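Local coordinates for protein DNA ligase (Aquifex aeolicus, PDB 3QWU) that probably joins nucleic acid ends, as ATP-dependent nucleic acid ligases do, and binds adenosine and calcium ions, at residues A[110-113]-A[114-118]; A[258-261]-A[262-266]. One frame throughout, in Å; residues are numbered along the deposited sequence.

Contact 1 (A[110-113]-A[114-118]); sequences DRLP and DLIDL
R111 and D114, one helical turn apart, form an (i, i+3) salt bridge at the C-terminal end of helix 106-115. Bends at chi2 (-65°) and chi3 (-54°) swing the arginine chain forward along the helix surface, bringing NE to D114 OD2 at 3.1 Å. The carboxylate offers the anti lone pair of OD2, and its plane stands 69° from that of the guanidinium. Aspartate suits this position because its short carboxylate lets OD2 meet both R111 NE and, through a second hydrogen bond, Y343 OH. Arginine suits its buried place because its terminal nitrogens serve further partners: NH1 pairs with D151 and NH2 hydrogen-bonds K309 O. A methionine in its place would probably cost D114 and D151 this cationic mate and K309 O this donor.

L112 supplies the apolar side of the turn. A leucine fits here because its branched end packs on I88 and Y95 of the neighbouring strands while CD1 meets CD1 of L118 at 4.0 Å, just beyond the helix. CD2 lies 4.4 Å from CG2 of I116. The last turn closes on L112 O, which accepts two backbone hydrogen bonds, from L115 N and I116 N, each at 2.9 Å.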
ATOM      1  N   ASP A 110      -2.512  15.971 -32.407  1.00 40.03           N
ATOM      2  CA  ASP A 110      -1.812  17.141 -32.972  1.00 40.74           C
ATOM      3  C   ASP A 110      -0.460  16.747 -33.590  1.00 40.07           C
ATOM      4  O   ASP A 110      -0.053  17.219 -34.644  1.00 40.99           O
ATOM      5  CB  ASP A 110      -1.581  18.153 -31.838  1.00 41.49           C
ATOM      6  CG  ASP A 110      -0.765  19.361 -32.270  1.00 42.43           C
ATOM      7  OD1 ASP A 110       0.437  19.188 -32.534  1.00 42.89           O
ATOM      8  OD2 ASP A 110      -1.317  20.476 -32.337  1.00 43.29           O
ATOM      9  N   ARG A 111       0.249  15.883 -32.926  1.00 39.15           N
ATOM     10  CA  ARG A 111       1.599  15.583 -33.361  1.00 38.83           C
ATOM     11  C   ARG A 111       1.766  14.372 -34.304  1.00 38.92           C
ATOM     12  O   ARG A 111       2.882  14.093 -34.705  1.00 38.01           O
ATOM     13  CB  ARG A 111       2.483  15.416 -32.142  1.00 38.05           C
ATOM     14  CG  ARG A 111       2.569  16.641 -31.259  1.00 36.64           C
ATOM     15  CD  ARG A 111       3.232  17.800 -31.953  1.00 38.91           C
ATOM     16  NE  ARG A 111       4.541  17.410 -32.471  1.00 39.63           N
ATOM     17  CZ  ARG A 111       5.640  17.311 -31.740  1.00 38.95           C
ATOM     18  NH1 ARG A 111       6.752  16.914 -32.301  1.00 36.47           N
ATOM     19  NH2 ARG A 111       5.624  17.602 -30.452  1.00 42.61           N
ATOM     20  N   LEU A 112       0.672  13.693 -34.691  1.00 40.11           N
ATOM     21  CA  LEU A 112       0.730  12.557 -35.628  1.00 39.87           C
ATOM     22  C   LEU A 112       1.641  12.778 -36.843  1.00 40.72           C
ATOM     23  O   LEU A 112       2.467  11.926 -37.171  1.00 39.80           O
ATOM     24  CB  LEU A 112      -0.681  12.184 -36.088  1.00 40.46           C
ATOM     25  CG  LEU A 112      -1.543  11.446 -35.049  1.00 40.31           C
ATOM     26  CD1 LEU A 112      -2.921  10.977 -35.651  1.00 38.34           C
ATOM     27  CD2 LEU A 112      -0.783  10.260 -34.449  1.00 37.16           C
ATOM     28  N   PRO A 113       1.527  13.936 -37.502  1.00 42.09           N
ATOM     29  CA  PRO A 113       2.382  14.158 -38.690  1.00 42.86           C
ATOM     30  C   PRO A 113       3.883  14.238 -38.435  1.00 41.77           C
ATOM     31  O   PRO A 113       4.692  13.873 -39.276  1.00 42.53           O
ATOM     32  CB  PRO A 113       1.843  15.479 -39.271  1.00 44.99           C
ATOM     33  CG  PRO A 113       0.375  15.586 -38.693  1.00 45.60           C
ATOM     34  CD  PRO A 113       0.530  15.007 -37.315  1.00 42.77           C
ATOM     35  N   ASP A 114       4.270  14.664 -37.260  1.00 41.19           N
ATOM     36  CA  ASP A 114       5.649  14.540 -36.851  1.00 39.85           C
ATOM     37  C   ASP A 114       6.036  13.164 -36.360  1.00 38.48           C
ATOM     38  O   ASP A 114       7.224  12.820 -36.383  1.00 38.43           O
ATOM     39  CB  ASP A 114       5.922  15.544 -35.762  1.00 40.38           C
ATOM     40  CG  ASP A 114       5.737  16.946 -36.240  1.00 43.42           C
ATOM     41  OD1 ASP A 114       6.143  17.200 -37.390  1.00 51.05           O
ATOM     42  OD2 ASP A 114       5.188  17.773 -35.499  1.00 45.81           O
ATOM     43  N   LEU A 115       5.071  12.374 -35.888  1.00 37.37           N
ATOM     44  CA  LEU A 115       5.382  11.108 -35.256  1.00 36.28           C
ATOM     45  C   LEU A 115       5.445   9.904 -36.219  1.00 36.83           C
ATOM     46  O   LEU A 115       6.246   8.959 -36.017  1.00 36.68           O
ATOM     47  CB  LEU A 115       4.390  10.832 -34.139  1.00 36.91           C
ATOM     48  CG  LEU A 115       4.416  11.823 -32.949  1.00 36.79           C
ATOM     49  CD1 LEU A 115       3.223  11.534 -32.073  1.00 34.22           C
ATOM     50  CD2 LEU A 115       5.680  11.733 -32.138  1.00 35.79           C
ATOM     51  N   ILE A 116       4.629   9.932 -37.265  1.00 36.05           N
ATOM     52  CA  ILE A 116       4.415   8.756 -38.089  1.00 35.12           C
ATOM     53  C   ILE A 116       3.722   9.141 -39.391  1.00 36.56           C
ATOM     54  O   ILE A 116       2.829   9.988 -39.432  1.00 37.29           O
ATOM     55  CB  ILE A 116       3.595   7.700 -37.337  1.00 35.02           C
ATOM     56  CG1 ILE A 116       3.530   6.417 -38.156  1.00 35.31           C
ATOM     57  CG2 ILE A 116       2.148   8.189 -37.019  1.00 32.17           C
ATOM     58  CD1 ILE A 116       2.808   5.288 -37.484  1.00 32.77           C
ATOM     59  N   ASP A 117       4.175   8.529 -40.469  1.00 37.62           N
ATOM     60  CA  ASP A 117       3.591   8.696 -41.789  1.00 37.75           C
ATOM     61  C   ASP A 117       2.372   7.738 -41.897  1.00 37.93           C
ATOM     62  O   ASP A 117       2.507   6.528 -41.702  1.00 37.62           O
ATOM     63  CB  ASP A 117       4.694   8.403 -42.818  1.00 37.64           C
ATOM     64  CG  ASP A 117       4.189   8.245 -44.260  1.00 41.74           C
ATOM     65  OD1 ASP A 117       3.090   8.771 -44.637  1.00 39.79           O
ATOM     66  OD2 ASP A 117       4.940   7.560 -45.023  1.00 45.41           O
ATOM     67  N   LEU A 118       1.217   8.288 -42.266  1.00 38.88           N
ATOM     68  CA  LEU A 118      -0.045   7.584 -42.232  1.00 39.73           C
ATOM     69  C   LEU A 118      -0.648   7.223 -43.613  1.00 41.16           C
ATOM     70  O   LEU A 118      -1.850   6.924 -43.721  1.00 41.97           O
ATOM     71  CB  LEU A 118      -1.026   8.373 -41.359  1.00 39.67           C
ATOM     72  CG  LEU A 118      -0.686   8.220 -39.852  1.00 38.60           C
ATOM     73  CD1 LEU A 118      -1.600   9.108 -38.984  1.00 34.06           C
ATOM     74  CD2 LEU A 118      -0.751   6.721 -39.361  1.00 33.45           C
TER

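Contact 2 (A[258-261]-A[262-266]); sequences RILR and LVLFM
I259 turns its CG2 methyl anti to its own backbone N (CG1 has chi1 -67°), and V263 sets CG1 there instead (chi1 179°), leaving its CG2 beside the N; the two CG2 methyls then meet 3.9 Å apart. This is an (i, i+4) apolar pair one turn along helix 254-269, in the C-terminal region of the ligase. L260 and L264 repeat the spacing more loosely, CD2 of the first lying 4.3 Å from CD1 of the second. Branched aliphatic residues suit these four positions because they form a hydrophobic surface against another copy of the protein: I259 and V263 pack on L289 and I293 of the second subunit, respectively, and L260 and L264 on its L358 and L362, respectively. Both leucines also touch F61 of their own chain.

The polar side of the helix belongs to R258 and R261. R258 lies about 8 Å from the bound calcium ion and R261 about 10 Å from the adenosine, side chain to ligand. NH2 of R261 lies 3.7 Å above the guanidinium plane of R258, over its centre. R261 is held by N257 through NH2 and by N236 through NH1, while R258 makes a cation-pi contact with Y254. D239, a calcium ligand, forms a long, weak ion pair with R258 and may offset part of this positive charge.

Underneath run the i to i+4 backbone hydrogen bonds of an alpha-helix. L264 N hydrogen-bonds L260 O at 2.9 Å, F265 N does the same to R261 O, and the bond from V263 N to I259 O is shorter, at 2.7 Å. That same carbonyl oxygen is overhung by the valine side chain, with V263 CG2 only 3.2 Å from I259 O.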
ATOM      1  N   ARG A 258       4.575  -4.642  -6.623  1.00 43.89           N
ATOM      2  CA  ARG A 258       5.898  -4.272  -7.146  1.00 41.77           C
ATOM      3  C   ARG A 258       7.077  -4.854  -6.336  1.00 39.74           C
ATOM      4  O   ARG A 258       8.128  -5.154  -6.882  1.00 38.30           O
ATOM      5  CB  ARG A 258       5.985  -2.773  -7.375  1.00 42.54           C
ATOM      6  CG  ARG A 258       5.589  -2.387  -8.842  1.00 43.47           C
ATOM      7  CD  ARG A 258       5.302  -0.930  -9.015  1.00 47.33           C
ATOM      8  NE  ARG A 258       4.661  -0.667 -10.307  1.00 49.05           N
ATOM      9  CZ  ARG A 258       3.366  -0.809 -10.565  1.00 49.53           C
ATOM     10  NH1 ARG A 258       2.502  -1.198  -9.620  1.00 51.30           N
ATOM     11  NH2 ARG A 258       2.933  -0.558 -11.799  1.00 51.19           N
ATOM     12  N   ILE A 259       6.841  -5.088  -5.047  1.00 37.93           N
ATOM     13  CA  ILE A 259       7.806  -5.733  -4.190  1.00 36.44           C
ATOM     14  C   ILE A 259       7.930  -7.213  -4.504  1.00 35.77           C
ATOM     15  O   ILE A 259       9.041  -7.730  -4.602  1.00 34.90           O
ATOM     16  CB  ILE A 259       7.446  -5.531  -2.692  1.00 36.10           C
ATOM     17  CG1 ILE A 259       7.593  -4.047  -2.355  1.00 36.15           C
ATOM     18  CG2 ILE A 259       8.336  -6.365  -1.829  1.00 34.40           C
ATOM     19  CD1 ILE A 259       6.622  -3.544  -1.325  1.00 36.37           C
ATOM     20  N   LEU A 260       6.787  -7.896  -4.635  1.00 35.00           N
ATOM     21  CA  LEU A 260       6.792  -9.271  -5.103  1.00 34.79           C
ATOM     22  C   LEU A 260       7.507  -9.427  -6.447  1.00 33.45           C
ATOM     23  O   LEU A 260       8.079 -10.466  -6.710  1.00 33.85           O
ATOM     24  CB  LEU A 260       5.369  -9.865  -5.174  1.00 35.73           C
ATOM     25  CG  LEU A 260       4.895 -10.480  -3.831  1.00 36.76           C
ATOM     26  CD1 LEU A 260       3.436 -10.945  -3.821  1.00 36.64           C
ATOM     27  CD2 LEU A 260       5.790 -11.600  -3.509  1.00 37.57           C
ATOM     28  N   ARG A 261       7.436  -8.441  -7.319  1.00 31.77           N
ATOM     29  CA  ARG A 261       8.188  -8.558  -8.576  1.00 31.88           C
ATOM     30  C   ARG A 261       9.688  -8.604  -8.294  1.00 30.49           C
ATOM     31  O   ARG A 261      10.394  -9.406  -8.840  1.00 29.49           O
ATOM     32  CB  ARG A 261       7.897  -7.409  -9.504  1.00 30.71           C
ATOM     33  CG  ARG A 261       6.552  -7.502 -10.186  1.00 33.18           C
ATOM     34  CD  ARG A 261       6.284  -6.104 -10.885  1.00 36.91           C
ATOM     35  NE  ARG A 261       4.854  -5.760 -10.973  1.00 35.50           N
ATOM     36  CZ  ARG A 261       4.408  -4.676 -11.555  1.00 34.96           C
ATOM     37  NH1 ARG A 261       5.245  -3.802 -12.133  1.00 36.53           N
ATOM     38  NH2 ARG A 261       3.119  -4.489 -11.609  1.00 39.41           N
ATOM     39  N   LEU A 262      10.150  -7.735  -7.411  1.00 30.66           N
ATOM     40  CA  LEU A 262      11.559  -7.690  -7.049  0.50 30.76           C
ATOM     41  C   LEU A 262      11.922  -8.938  -6.249  1.00 31.58           C
ATOM     42  O   LEU A 262      12.917  -9.576  -6.535  1.00 32.40           O
ATOM     43  CB  LEU A 262      11.872  -6.424  -6.263  0.50 30.77           C
ATOM     44  CG  LEU A 262      13.331  -6.225  -5.817  0.50 31.28           C
ATOM     45  CD1 LEU A 262      14.268  -5.907  -6.984  0.50 31.32           C
ATOM     46  CD2 LEU A 262      13.401  -5.123  -4.776  0.50 30.41           C
ATOM     47  N   VAL A 263      11.086  -9.321  -5.295  1.00 31.87           N
ATOM     48  CA  VAL A 263      11.411 -10.479  -4.491  1.00 33.42           C
ATOM     49  C   VAL A 263      11.473 -11.761  -5.301  1.00 33.41           C
ATOM     50  O   VAL A 263      12.402 -12.546  -5.130  1.00 34.07           O
ATOM     51  CB  VAL A 263      10.457 -10.663  -3.291  1.00 34.19           C
ATOM     52  CG1 VAL A 263      10.851 -11.894  -2.512  1.00 35.82           C
ATOM     53  CG2 VAL A 263      10.539  -9.484  -2.384  1.00 33.33           C
ATOM     54  N   LEU A 264      10.521 -11.976  -6.193  1.00 32.50           N
ATOM     55  CA  LEU A 264      10.556 -13.193  -7.026  1.00 33.54           C
ATOM     56  C   LEU A 264      11.688 -13.268  -8.060  1.00 32.70           C
ATOM     57  O   LEU A 264      12.127 -14.360  -8.381  1.00 32.77           O
ATOM     58  CB  LEU A 264       9.182 -13.500  -7.643  1.00 34.24           C
ATOM     59  CG  LEU A 264       8.169 -13.913  -6.548  1.00 34.82           C
ATOM     60  CD1 LEU A 264       6.796 -13.828  -7.089  1.00 38.06           C
ATOM     61  CD2 LEU A 264       8.468 -15.310  -6.056  1.00 37.99           C
ATOM     62  N   PHE A 265      12.164 -12.115  -8.542  1.00 32.23           N
ATOM     63  CA  PHE A 265      13.375 -12.051  -9.346  1.00 31.25           C
ATOM     64  C   PHE A 265      14.556 -12.437  -8.483  1.00 32.39           C
ATOM     65  O   PHE A 265      15.362 -13.241  -8.871  1.00 31.78           O
ATOM     66  CB  PHE A 265      13.544 -10.636  -9.928  1.00 30.36           C
ATOM     67  CG  PHE A 265      14.915 -10.362 -10.542  1.00 30.26           C
ATOM     68  CD1 PHE A 265      15.230 -10.827 -11.782  1.00 29.39           C
ATOM     69  CD2 PHE A 265      15.871  -9.606  -9.849  1.00 29.22           C
ATOM     70  CE1 PHE A 265      16.507 -10.576 -12.338  1.00 33.38           C
ATOM     71  CE2 PHE A 265      17.111  -9.329 -10.375  1.00 29.15           C
ATOM     72  CZ  PHE A 265      17.455  -9.815 -11.617  1.00 33.66           C
ATOM     73  N   MET A 266      14.665 -11.855  -7.293  1.00 33.99           N
ATOM     74  CA  MET A 266      15.761 -12.237  -6.362  1.00 35.14           C
ATOM     75  C   MET A 266      15.784 -13.715  -6.101  1.00 37.15           C
ATOM     76  O   MET A 266      16.861 -14.328  -6.058  1.00 38.94           O
ATOM     77  CB  MET A 266      15.691 -11.445  -5.039  1.00 34.96           C
ATOM     78  CG  MET A 266      15.957  -9.992  -5.293  1.00 31.32           C
ATOM     79  SD  MET A 266      15.732  -8.920  -3.952  1.00 34.43           S
ATOM     80  CE  MET A 266      17.169  -9.392  -2.903  1.00 25.78           C
TER

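In the fold
From the N terminus the chain first builds the small sheet of strands 19-24 to 50-51, then reaches contact 1, which ends helix 106-115 against strands 84-91, 94-98 and 127-134 in the RNA ligase family region. Its polar side also meets R311, K312 and N315, joining that region to the later C-terminal one. The chain runs on through strands 127-134 and 153-161, then 215-220 and 227-231, and helix 233-242 to contact 2, which links helix 254-269 to helix 276-299 and the second subunit. Each contact joins adjoining residues rather than closing a long loop; they neither nest nor cross. The centres of contact 1 and contact 2 are about 38 Å apart.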